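Local coordinates for hypothetical dTDP-4-dehydrorhamnose 3,5-epimerase (Sulfolobus tokodaii, PDB 2B9U), which probably catalyses the 3,5-epimerisation of dTDP-4-dehydro-6-deoxy-alpha-D-glucose to dTDP-4-dehydro-beta-L-rhamnose in the dTDP-L-rhamnose pathway, at residues A[6-11]-A[96-101]; A[72-77]-A[105-110]; A[82-87]-A[110-115]. All coordinates share one frame; numbering follows the deposited sequence.

Contact 1. Residues A[6-11]-A[96-101]; sequences ENLGMG and KYVKAE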
loop_
_atom_site.group_PDB
_atom_site.type_symbol
_atom_site.label_atom_id
_atom_site.label_comp_id
_atom_site.label_asym_id
_atom_site.label_seq_id
_atom_site.Cartn_x
_atom_site.Cartn_y
_atom_site.Cartn_z
ATOM N N GLU A 6 3.326 -4.863 19.068
ATOM C CA GLU A 6 3.252 -6.018 19.959
ATOM C C GLU A 6 4.052 -7.204 19.425
ATOM O O GLU A 6 3.828 -7.654 18.300
ATOM C CB GLU A 6 1.799 -6.442 20.194
ATOM C CG GLU A 6 0.847 -5.260 20.352
ATOM C CD GLU A 6 -0.508 -5.618 20.948
ATOM O OE1 GLU A 6 -0.959 -6.773 20.799
ATOM O OE2 GLU A 6 -1.127 -4.708 21.559
ATOM N N ASN A 7 4.976 -7.706 20.254
ATOM C CA ASN A 7 5.742 -8.913 19.958
ATOM C C ASN A 7 4.863 -10.140 20.035
ATOM O O ASN A 7 4.320 -10.447 21.097
ATOM C CB ASN A 7 6.885 -9.112 20.964
ATOM C CG ASN A 7 7.882 -7.977 20.967
ATOM O OD1 ASN A 7 7.613 -6.885 20.452
ATOM N ND2 ASN A 7 9.051 -8.225 21.569
ATOM N N LEU A 8 4.764 -10.876 18.935
ATOM C CA LEU A 8 3.988 -12.116 18.927
ATOM C C LEU A 8 4.859 -13.372 19.058
ATOM O O LEU A 8 4.359 -14.497 19.010
ATOM C CB LEU A 8 3.078 -12.186 17.692
ATOM C CG LEU A 8 2.114 -11.013 17.411
ATOM C CD1 LEU A 8 1.177 -11.394 16.295
ATOM C CD2 LEU A 8 1.287 -10.550 18.630
ATOM N N GLY A 9 6.161 -13.171 19.245
ATOM C CA GLY A 9 7.113 -14.272 19.314
ATOM C C GLY A 9 7.920 -14.438 18.043
ATOM O O GLY A 9 7.419 -14.190 16.945
ATOM N N MET A 10 9.181 -14.844 18.207
ATOM C CA MET A 10 10.078 -15.277 17.108
ATOM C C MET A 10 10.461 -14.180 16.114
ATOM O O MET A 10 10.932 -14.481 15.026
ATOM C CB MET A 10 9.509 -16.473 16.313
ATOM C CG MET A 10 8.754 -17.540 17.072
ATOM S SD MET A 10 8.199 -18.817 15.908
ATOM C CE MET A 10 6.480 -18.384 15.671
ATOM N N GLY A 11 10.246 -12.919 16.475
ATOM C CA GLY A 11 10.506 -11.803 15.568
ATOM C C GLY A 11 9.280 -11.280 14.831
ATOM O O GLY A 11 9.373 -10.320 14.063
ATOM N N LYS A 96 7.093 -23.938 14.368
ATOM C CA LYS A 96 6.113 -23.166 15.143
ATOM C C LYS A 96 5.565 -22.012 14.302
ATOM O O LYS A 96 6.193 -21.573 13.327
ATOM C CB LYS A 96 6.715 -22.636 16.452
ATOM C CG LYS A 96 7.256 -23.720 17.398
ATOM C CD LYS A 96 6.152 -24.475 18.139
ATOM C CE LYS A 96 6.738 -25.584 19.023
ATOM N NZ LYS A 96 7.961 -25.125 19.775
ATOM N N TYR A 97 4.397 -21.512 14.684
ATOM C CA TYR A 97 3.716 -20.535 13.846
ATOM C C TYR A 97 2.932 -19.509 14.634
ATOM O O TYR A 97 2.501 -19.768 15.770
ATOM C CB TYR A 97 2.815 -21.241 12.819
ATOM C CG TYR A 97 1.712 -22.076 13.432
ATOM C CD1 TYR A 97 0.531 -21.485 13.876
ATOM C CD2 TYR A 97 1.847 -23.462 13.567
ATOM C CE1 TYR A 97 -0.477 -22.242 14.448
ATOM C CE2 TYR A 97 0.836 -24.225 14.140
ATOM C CZ TYR A 97 -0.328 -23.604 14.569
ATOM O OH TYR A 97 -1.348 -24.332 15.135
ATOM N N VAL A 98 2.752 -18.343 14.021
ATOM C CA VAL A 98 1.903 -17.291 14.562
ATOM C C VAL A 98 0.672 -17.148 13.659
ATOM O O VAL A 98 0.783 -17.185 12.428
ATOM C CB VAL A 98 2.677 -15.930 14.698
ATOM C CG1 VAL A 98 1.748 -14.792 15.090
ATOM C CG2 VAL A 98 3.804 -16.049 15.713
ATOM N N LYS A 99 -0.493 -17.024 14.293
ATOM C CA LYS A 99 -1.762 -16.753 13.618
ATOM C C LYS A 99 -2.264 -15.402 14.092
ATOM O O LYS A 99 -2.098 -15.043 15.267
ATOM C CB LYS A 99 -2.808 -17.821 13.965
ATOM C CG LYS A 99 -2.526 -19.191 13.412
ATOM C CD LYS A 99 -3.755 -20.060 13.541
ATOM C CE LYS A 99 -3.534 -21.446 13.004
ATOM N NZ LYS A 99 -4.765 -22.293 13.171
ATOM N N ALA A 100 -2.844 -14.639 13.171
ATOM C CA ALA A 100 -3.448 -13.345 13.472
ATOM C C ALA A 100 -4.508 -13.011 12.426
ATOM O O ALA A 100 -4.268 -13.172 11.216
ATOM C CB ALA A 100 -2.389 -12.232 13.513
ATOM N N GLU A 101 -5.670 -12.565 12.902
ATOM C CA GLU A 101 -6.709 -12.019 12.044
ATOM C C GLU A 101 -6.426 -10.566 11.718
ATOM O O GLU A 101 -6.388 -9.695 12.604
ATOM C CB GLU A 101 -8.112 -12.157 12.652
ATOM C CG GLU A 101 -9.207 -11.943 11.583
ATOM C CD GLU A 101 -10.616 -12.163 12.100
ATOM O OE1 GLU A 101 -10.824 -13.018 13.003
ATOM O OE2 GLU A 101 -11.524 -11.476 11.591
#

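Contact 2. Residues A[72-77]-A[105-110]; sequences IIFVPK and ENHYML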
loop_
_atom_site.group_PDB
_atom_site.type_symbol
_atom_site.label_atom_id
_atom_site.label_comp_id
_atom_site.label_asym_id
_atom_site.label_seq_id
_atom_site.Cartn_x
_atom_site.Cartn_y
_atom_site.Cartn_z
ATOM N N ILE A 72 5.284 -7.023 5.443
ATOM C CA ILE A 72 4.274 -6.359 6.253
ATOM C C ILE A 72 2.951 -6.562 5.536
ATOM O O ILE A 72 2.775 -6.117 4.398
ATOM C CB ILE A 72 4.537 -4.835 6.419
ATOM C CG1 ILE A 72 5.996 -4.564 6.795
ATOM C CG2 ILE A 72 3.580 -4.246 7.447
ATOM C CD1 ILE A 72 6.384 -3.085 6.683
ATOM N N ILE A 73 2.038 -7.267 6.203
ATOM C CA ILE A 73 0.770 -7.653 5.622
ATOM C C ILE A 73 -0.330 -6.742 6.160
ATOM O O ILE A 73 -0.454 -6.549 7.371
ATOM C CB ILE A 73 0.423 -9.138 5.972
ATOM C CG1 ILE A 73 1.590 -10.082 5.606
ATOM C CG2 ILE A 73 -0.918 -9.552 5.361
ATOM C CD1 ILE A 73 2.069 -10.064 4.094
ATOM N N PHE A 74 -1.141 -6.216 5.247
ATOM C CA PHE A 74 -2.152 -5.216 5.574
ATOM C C PHE A 74 -3.418 -5.548 4.771
ATOM O O PHE A 74 -3.335 -5.957 3.602
ATOM C CB PHE A 74 -1.578 -3.805 5.295
ATOM C CG PHE A 74 -2.574 -2.674 5.439
ATOM C CD1 PHE A 74 -3.223 -2.434 6.650
ATOM C CD2 PHE A 74 -2.844 -1.835 4.358
ATOM C CE1 PHE A 74 -4.134 -1.377 6.782
ATOM C CE2 PHE A 74 -3.754 -0.780 4.483
ATOM C CZ PHE A 74 -4.407 -0.556 5.693
ATOM N N VAL A 75 -4.571 -5.429 5.424
ATOM C CA VAL A 75 -5.879 -5.791 4.858
ATOM C C VAL A 75 -6.857 -4.607 4.858
ATOM O O VAL A 75 -7.652 -4.447 5.798
ATOM C CB VAL A 75 -6.498 -7.026 5.593
ATOM C CG1 VAL A 75 -7.795 -7.486 4.904
ATOM C CG2 VAL A 75 -5.466 -8.174 5.649
ATOM N N PRO A 76 -6.772 -3.743 3.830
ATOM C CA PRO A 76 -7.716 -2.620 3.704
ATOM C C PRO A 76 -9.180 -2.998 3.412
ATOM O O PRO A 76 -10.062 -2.167 3.639
ATOM C CB PRO A 76 -7.118 -1.769 2.561
ATOM C CG PRO A 76 -6.262 -2.711 1.810
ATOM C CD PRO A 76 -5.736 -3.708 2.778
ATOM N N LYS A 77 -9.440 -4.202 2.894
ATOM C CA LYS A 77 -10.818 -4.675 2.702
ATOM C C LYS A 77 -10.924 -6.167 3.025
ATOM O O LYS A 77 -10.076 -6.934 2.634
ATOM C CB LYS A 77 -11.318 -4.387 1.280
ATOM C CG LYS A 77 -12.819 -4.684 1.038
ATOM C CD LYS A 77 -13.260 -4.199 -0.350
ATOM C CE LYS A 77 -14.801 -4.040 -0.453
ATOM N NZ LYS A 77 -15.504 -5.373 -0.361
ATOM N N GLU A 105 -11.624 -3.931 9.751
ATOM C CA GLU A 105 -12.191 -3.402 11.007
ATOM C C GLU A 105 -11.089 -2.925 11.932
ATOM O O GLU A 105 -11.210 -1.870 12.545
ATOM C CB GLU A 105 -13.041 -4.460 11.738
ATOM C CG GLU A 105 -13.259 -4.155 13.239
ATOM C CD GLU A 105 -13.690 -5.368 14.059
ATOM O OE1 GLU A 105 -14.833 -5.831 13.876
ATOM O OE2 GLU A 105 -12.886 -5.852 14.886
ATOM N N ASN A 106 -10.027 -3.722 12.039
ATOM C CA ASN A 106 -8.894 -3.382 12.900
ATOM C C ASN A 106 -7.770 -2.581 12.217
ATOM O O ASN A 106 -7.091 -1.781 12.871
ATOM C CB ASN A 106 -8.359 -4.596 13.707
ATOM C CG ASN A 106 -7.781 -5.756 12.846
ATOM O OD1 ASN A 106 -7.293 -5.591 11.723
ATOM N ND2 ASN A 106 -7.790 -6.951 13.439
ATOM N N HIS A 107 -7.618 -2.774 10.904
ATOM C CA HIS A 107 -6.493 -2.220 10.137
ATOM C C HIS A 107 -5.131 -2.575 10.735
ATOM O O HIS A 107 -4.160 -1.846 10.548
ATOM C CB HIS A 107 -6.615 -0.695 9.955
ATOM C CG HIS A 107 -7.755 -0.286 9.082
ATOM N ND1 HIS A 107 -7.753 -0.478 7.716
ATOM C CD2 HIS A 107 -8.944 0.280 9.381
ATOM C CE1 HIS A 107 -8.893 -0.043 7.211
ATOM N NE2 HIS A 107 -9.635 0.416 8.202
ATOM N N TYR A 108 -5.066 -3.695 11.462
ATOM C CA TYR A 108 -3.786 -4.203 11.988
ATOM C C TYR A 108 -2.917 -4.814 10.893
ATOM O O TYR A 108 -3.413 -5.264 9.830
ATOM C CB TYR A 108 -3.992 -5.268 13.088
ATOM C CG TYR A 108 -4.682 -4.816 14.372
ATOM C CD1 TYR A 108 -4.746 -3.479 14.733
ATOM C CD2 TYR A 108 -5.234 -5.753 15.237
ATOM C CE1 TYR A 108 -5.369 -3.076 15.916
ATOM C CE2 TYR A 108 -5.852 -5.365 16.423
ATOM C CZ TYR A 108 -5.915 -4.028 16.757
ATOM O OH TYR A 108 -6.541 -3.647 17.931
ATOM N N MET A 109 -1.619 -4.841 11.182
ATOM C CA MET A 109 -0.595 -5.319 10.267
ATOM C C MET A 109 0.268 -6.325 11.005
ATOM O O MET A 109 0.417 -6.236 12.212
ATOM C CB MET A 109 0.298 -4.156 9.816
ATOM C CG MET A 109 -0.326 -3.221 8.780
ATOM S SD MET A 109 0.587 -1.671 8.686
ATOM C CE MET A 109 -0.139 -0.787 10.075
ATOM N N LEU A 110 0.836 -7.263 10.262
ATOM C CA LEU A 110 1.806 -8.220 10.783
ATOM C C LEU A 110 3.097 -7.999 10.033
ATOM O O LEU A 110 3.119 -8.068 8.780
ATOM C CB LEU A 110 1.369 -9.645 10.466
ATOM C CG LEU A 110 1.036 -10.735 11.473
ATOM C CD1 LEU A 110 1.588 -12.033 10.912
ATOM C CD2 LEU A 110 1.581 -10.462 12.871
HETATM O O HOH W 1 -5.531 -4.695 8.217
#

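Contact 3. Residues A[82-87]-A[110-115]; sequences DVAVDV and LWIPPG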
loop_
_atom_site.group_PDB
_atom_site.type_symbol
_atom_site.label_atom_id
_atom_site.label_comp_id
_atom_site.label_asym_id
_atom_site.label_seq_id
_atom_site.Cartn_x
_atom_site.Cartn_y
_atom_site.Cartn_z
ATOM N N ASP A 82 -4.179 -14.739 8.923
ATOM C CA ASP A 82 -2.823 -14.668 8.443
ATOM C C ASP A 82 -1.891 -15.524 9.297
ATOM O O ASP A 82 -2.016 -15.548 10.524
ATOM C CB ASP A 82 -2.359 -13.224 8.481
ATOM C CG ASP A 82 -1.219 -12.986 7.565
ATOM O OD1 ASP A 82 -1.393 -13.250 6.361
ATOM O OD2 ASP A 82 -0.153 -12.573 8.050
ATOM N N VAL A 83 -0.973 -16.234 8.645
ATOM C CA VAL A 83 -0.100 -17.181 9.342
ATOM C C VAL A 83 1.359 -16.999 8.908
ATOM O O VAL A 83 1.634 -16.730 7.730
ATOM C CB VAL A 83 -0.530 -18.655 9.078
ATOM C CG1 VAL A 83 0.337 -19.619 9.858
ATOM C CG2 VAL A 83 -2.000 -18.867 9.420
ATOM N N ALA A 84 2.280 -17.117 9.870
ATOM C CA ALA A 84 3.725 -17.131 9.615
ATOM C C ALA A 84 4.318 -18.357 10.280
ATOM O O ALA A 84 4.081 -18.572 11.459
ATOM C CB ALA A 84 4.358 -15.898 10.190
ATOM N N VAL A 85 5.113 -19.129 9.547
ATOM C CA VAL A 85 5.660 -20.392 10.049
ATOM C C VAL A 85 7.186 -20.337 10.051
ATOM O O VAL A 85 7.790 -20.068 9.005
ATOM C CB VAL A 85 5.190 -21.602 9.183
ATOM C CG1 VAL A 85 5.762 -22.913 9.728
ATOM C CG2 VAL A 85 3.655 -21.681 9.133
ATOM N N ASP A 86 7.804 -20.567 11.216
ATOM C CA ASP A 86 9.274 -20.612 11.303
ATOM C C ASP A 86 9.789 -21.787 10.520
ATOM O O ASP A 86 9.525 -22.939 10.887
ATOM C CB ASP A 86 9.758 -20.709 12.754
ATOM C CG ASP A 86 11.266 -20.446 12.905
ATOM O OD1 ASP A 86 12.020 -20.459 11.910
ATOM O OD2 ASP A 86 11.702 -20.205 14.048
ATOM N N VAL A 87 10.500 -21.501 9.430
ATOM C CA VAL A 87 11.082 -22.544 8.585
ATOM C C VAL A 87 12.622 -22.479 8.569
ATOM O O VAL A 87 13.269 -22.919 7.611
ATOM C CB VAL A 87 10.504 -22.537 7.127
ATOM C CG1 VAL A 87 8.996 -22.788 7.130
ATOM C CG2 VAL A 87 10.872 -21.243 6.368
ATOM N N LEU A 110 0.836 -7.263 10.262
ATOM C CA LEU A 110 1.806 -8.220 10.783
ATOM C C LEU A 110 3.097 -7.999 10.033
ATOM O O LEU A 110 3.119 -8.068 8.780
ATOM C CB LEU A 110 1.369 -9.645 10.466
ATOM C CG LEU A 110 1.036 -10.735 11.473
ATOM C CD1 LEU A 110 1.588 -12.033 10.912
ATOM C CD2 LEU A 110 1.581 -10.462 12.871
ATOM N N TRP A 111 4.169 -7.760 10.789
ATOM C CA TRP A 111 5.524 -7.793 10.243
ATOM C C TRP A 111 6.092 -9.191 10.419
ATOM O O TRP A 111 6.114 -9.748 11.540
ATOM C CB TRP A 111 6.419 -6.749 10.893
ATOM C CG TRP A 111 7.918 -7.076 10.846
ATOM C CD1 TRP A 111 8.703 -7.465 11.900
ATOM C CD2 TRP A 111 8.786 -7.030 9.696
ATOM N NE1 TRP A 111 9.999 -7.666 11.480
ATOM C CE2 TRP A 111 10.075 -7.419 10.131
ATOM C CE3 TRP A 111 8.595 -6.717 8.338
ATOM C CZ2 TRP A 111 11.177 -7.466 9.268
ATOM C CZ3 TRP A 111 9.701 -6.784 7.471
ATOM C CH2 TRP A 111 10.969 -7.154 7.944
ATOM N N ILE A 112 6.523 -9.752 9.292
ATOM C CA ILE A 112 7.055 -11.103 9.201
ATOM C C ILE A 112 8.490 -11.036 8.625
ATOM O O ILE A 112 8.678 -10.871 7.411
ATOM C CB ILE A 112 6.194 -12.015 8.292
ATOM C CG1 ILE A 112 4.702 -11.954 8.670
ATOM C CG2 ILE A 112 6.746 -13.465 8.304
ATOM C CD1 ILE A 112 3.809 -12.707 7.718
ATOM N N PRO A 113 9.500 -11.190 9.497
ATOM C CA PRO A 113 10.921 -11.124 9.110
ATOM C C PRO A 113 11.319 -12.302 8.224
ATOM O O PRO A 113 10.564 -13.262 8.132
ATOM C CB PRO A 113 11.658 -11.176 10.461
ATOM C CG PRO A 113 10.720 -11.821 11.395
ATOM C CD PRO A 113 9.323 -11.474 10.934
ATOM N N PRO A 114 12.483 -12.224 7.534
ATOM C CA PRO A 114 12.958 -13.394 6.772
ATOM C C PRO A 114 13.118 -14.662 7.617
ATOM O O PRO A 114 13.371 -14.584 8.813
ATOM C CB PRO A 114 14.330 -12.949 6.253
ATOM C CG PRO A 114 14.287 -11.476 6.231
ATOM C CD PRO A 114 13.389 -11.065 7.383
ATOM N N GLY A 115 12.979 -15.824 6.986
ATOM C CA GLY A 115 13.053 -17.095 7.695
ATOM C C GLY A 115 11.706 -17.720 8.023
ATOM O O GLY A 115 11.666 -18.781 8.639
#

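Contact 1. Residues A[6-11]-A[96-101]
The flat groups that Met-10 meets are backbone peptides: its methyl CE comes to 3.9 Å from Tyr-97 C and 4.0 Å from Lys-96 O, while the CB of Tyr-97 points away from segment 6-11 and its side chain touches Ile-150. Val-98, between Met-10 and Leu-8, carries the contact with its two methyls. CG1, anti to the backbone N (chi1 173°), lies 3.7 Å from Leu-8 CD1, the two side chains crossing at about a right angle. CG2 takes the other neighbour, 3.6 Å from Met-10 CE, and also comes to 3.7 Å from Leu-8 O. The methionine runs past Val-98 in the opposite direction; it is extended at chi2 and then bends at chi3 (-101°), which turns CE in toward the strand while SD lies 4.1 Å from Lys-96 CB. Beyond that CB, the rest of the lysine leads away.

Leu-8 and Val-98 have their CA atoms 7.1 Å apart, too far for paired strands. Each strand finds its backbone partners elsewhere, Glu-6 with Leu-14 and Val-98 with Ala-84. Strand 3-9 thus meets, mainly through side chains, strand 97-103 of another sheet in the jelly-roll-like barrel, where it is outermost within this chain. Methyls pack on Val-98 and against carbonyl groups, so cohesion is by van der Waals and hydrophobic contact, without directional bonds between the segments.

Contact 2. Residues A[72-77]-A[105-110]
Phe-74 and Met-109 meet across an antiparallel strand pair inside the flattened, jelly-roll-like barrel of the cupin clan. Their side chains lie obliquely to each other: Met-109 CG is 3.7 Å from Phe-74 CD1, and SD stands 5.1 Å from the centroid of the Phe-74 ring, 41° off its normal, a Met-aromatic contact. For the phenylalanine, a chi1 of 173° places the ring beside its own carbonyl carbon and brings the ring edge to His-107, whose carbonyl O lies near the ring plane 3.8 Å from CE1. The imidazole in turn receives Phe-74 CE1 at its own edge, beside ND1, a buried nitrogen with no partner in the model. Pro-76 N sits over the centre of one face of the Phe-74 ring, and Met-49 of the second subunit packs on both Phe-74 and His-107. Ile-72 CG2 adds an apolar touch, 4.0 Å from Met-109 CB.

The backbone fixes the register through Ile-73 and Leu-110, a hydrogen-bonded pair: Ile-73 N gives to Leu-110 O at 2.9 Å, and Leu-110 N returns a bond to Ile-73 O at 3.2 Å. Farther along, a water takes over, accepting from Val-75 N at 3.0 Å and lying 2.7 Å from Tyr-108 O, to which it probably donates.

Contact 3. Residues A[82-87]-A[110-115]
Val-87 N donates to Gly-115 O, the one hydrogen bond between the segments, at 3.1 Å with an N-H...O angle of 159°. The same oxygen is approached by Val-87 CG2 at 3.4 Å. Asp-86 comes near this carbonyl too, but its carboxylate is held by others: OD1 by a salt bridge to Arg-88, OD2 by the hydroxyls of Thr-93 and Ser-91.

Apolar contact centres on Ala-84, whose CB meets Ile-112 CG2 at 3.9 Å and CD1 at 4.1 Å, both branches of the isoleucine sharing one small methyl.

A mixed contact forms at Asp-82. Its CB points toward the opposing strand, a chi1 of -159° lays the carboxylate on the side of its own carbonyl carbon, and OD2 abuts two methyls, Leu-110 CD1 at 3.4 Å and Ile-112 CD1 at 4.0 Å; OD1 is hydrogen-bonded to His-118 NE2.

The axes of strands 82-86 and 110-112 approach to 8.9 Å at their closest, with their N-to-C directions 24° apart, the spacing of two layers facing each other rather than of neighbours in a sheet. Strand 79-86, flanked by strands 97-103 and 116-122, thus faces strand 109-112 of the other sheet, with Ile-12 of strand 12-22 alongside.

How the contacts relate
Contacts 2 and 3 are buried, while contact 1 lies at the surface. Contact 2 joins neighbours within one sheet, so paired backbone bonds set its register; contacts 1 and 3 span the two sheets and depend mainly on side chains, contact 3 adding a single backbone bond where its segments draw together. Contacts 2 and 3 share Leu-110 and strand 109-112, and Ile-73 CG1 packs on Ile-112 CD1 between them. Contacts 1 and 3 are tied through strands 97-103 and 79-86, where Ala-100 and Lys-96 pair with Asp-82 and Asp-86. Leu-8 CD1, 3.6 Å from Leu-110 CD2, connects contact 1 to contact 2, and contact 2 alone reaches the second subunit.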